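Local coordinates for putative uncharacterized protein (Bacteroides eggerthii DSM 20697, PDB 5BYP) that is of unknown function but has the antiparallel beta-barrel of a lipocalin-like domain and so may, like its calycin relatives, bind a small molecule, at residues D71-S74 with G75-A78. Residues are numbered along the deposited sequence; the frame is centred on the assembly and turned at random.
Sequences DNSS and GNEA
A beta-turn through Ser73-Asn76, braced by a side-chain hydrogen bond, leads from the loop after strand 63-68 into helix 77-84, on the surface of this lipocalin-like fold, its centre about 20 Å from the centre of the chain. Asp71 and Asn76 bridge it. Asn76 ND2 gives a hydrogen bond to Asp71 OD1 at 2.7 Å, with the oxygen lying close to the plane of the amide. The donor comes in nearly in line with the C-O bond of Asp71, and the amide and carboxylate planes stand 59° apart, so the two flat groups are twisted rather than laid one on the other. Asp71 holds CG between its backbone N and carbonyl carbon (chi1 61°), and this brings the carboxylate back to the turn although CB sets off away from it. The same OD1 takes a second hydrogen bond, from Ser73 OG at 3.0 Å, which arrives from above the carboxylate plane. Two donors on OD1 probably limit the rotation of the carboxylate and may partly offset its charge. The side chain of Asn76 also touches Trp69 and Pro70, just before this segment in the chain.

The backbone adds two bonds, both to Ser73 O. Asn76 N reaches Ser73 O at 3.1 Å, an i to i+3 bond that closes the turn through Ser74 and Gly75, and its approach is well above the carbonyl plane. A weak bond to the same oxygen comes from the N of Glu77, where helix 77-84 begins. Glu77, bent at chi2 (61°), turns its carboxylate back toward Asn72, where OE1 lies 3.6 Å from Asn72 CB in a van der Waals contact.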
loop_
_atom_site.group_PDB
_atom_site.type_symbol
_atom_site.label_atom_id
_atom_site.label_comp_id
_atom_site.label_asym_id
_atom_site.label_seq_id
_atom_site.Cartn_x
_atom_site.Cartn_y
_atom_site.Cartn_z
ATOM N N ASP A 71 13.038 2.489 -6.898
ATOM C CA ASP A 71 12.516 1.566 -7.882
ATOM C C ASP A 71 13.660 0.664 -8.393
ATOM O O ASP A 71 14.761 0.747 -7.873
ATOM C CB ASP A 71 11.821 2.337 -9.006
ATOM C CG ASP A 71 12.676 3.319 -9.812
ATOM O OD1 ASP A 71 13.909 3.456 -9.504
ATOM O OD2 ASP A 71 12.122 3.947 -10.756
ATOM N N ASN A 72 13.403 -0.202 -9.382
ATOM C CA ASN A 72 14.455 -1.104 -9.857
ATOM C C ASN A 72 15.145 -0.597 -11.110
ATOM O O ASN A 72 15.482 -1.396 -11.984
ATOM C CB ASN A 72 13.918 -2.527 -10.100
ATOM C CG ASN A 72 12.692 -2.622 -10.959
ATOM O OD1 ASN A 72 12.367 -1.731 -11.736
ATOM N ND2 ASN A 72 11.982 -3.717 -10.840
ATOM N N SER A 73 15.452 0.693 -11.168
ATOM C CA SER A 73 16.244 1.214 -12.286
ATOM C C SER A 73 17.703 0.751 -12.138
ATOM O O SER A 73 18.067 0.290 -11.072
ATOM C CB SER A 73 16.161 2.731 -12.346
ATOM O OG SER A 73 16.432 3.296 -11.077
ATOM N N SER A 74 18.533 0.864 -13.189
ATOM C CA SER A 74 19.924 0.411 -13.115
ATOM C C SER A 74 20.671 1.035 -11.899
ATOM O O SER A 74 21.245 0.297 -11.114
ATOM C CB SER A 74 20.676 0.686 -14.418
ATOM O OG SER A 74 20.670 2.058 -14.787
ATOM N N GLY A 75 20.546 2.346 -11.700
ATOM C CA GLY A 75 21.225 3.057 -10.616
ATOM C C GLY A 75 20.691 2.831 -9.222
ATOM O O GLY A 75 21.358 3.195 -8.248
ATOM N N ASN A 76 19.494 2.220 -9.104
ATOM C CA ASN A 76 18.826 1.967 -7.811
ATOM C C ASN A 76 18.774 0.481 -7.364
ATOM O O ASN A 76 18.438 0.234 -6.211
ATOM C CB ASN A 76 17.373 2.468 -7.873
ATOM C CG ASN A 76 17.199 3.947 -7.737
ATOM O OD1 ASN A 76 17.920 4.606 -7.000
ATOM N ND2 ASN A 76 16.123 4.477 -8.313
ATOM N N GLU A 77 19.059 -0.484 -8.261
ATOM C CA GLU A 77 18.898 -1.935 -8.031
ATOM C C GLU A 77 19.441 -2.422 -6.683
ATOM O O GLU A 77 18.807 -3.267 -6.065
ATOM C CB GLU A 77 19.557 -2.764 -9.147
ATOM C CG GLU A 77 19.054 -4.193 -9.232
ATOM C CD GLU A 77 17.573 -4.295 -9.511
ATOM O OE1 GLU A 77 17.155 -4.006 -10.655
ATOM O OE2 GLU A 77 16.822 -4.615 -8.567
ATOM N N ALA A 78 20.610 -1.928 -6.246
ATOM C CA ALA A 78 21.237 -2.353 -4.994
ATOM C C ALA A 78 20.362 -2.002 -3.782
ATOM O O ALA A 78 20.074 -2.873 -2.960
ATOM C CB ALA A 78 22.614 -1.722 -4.860
#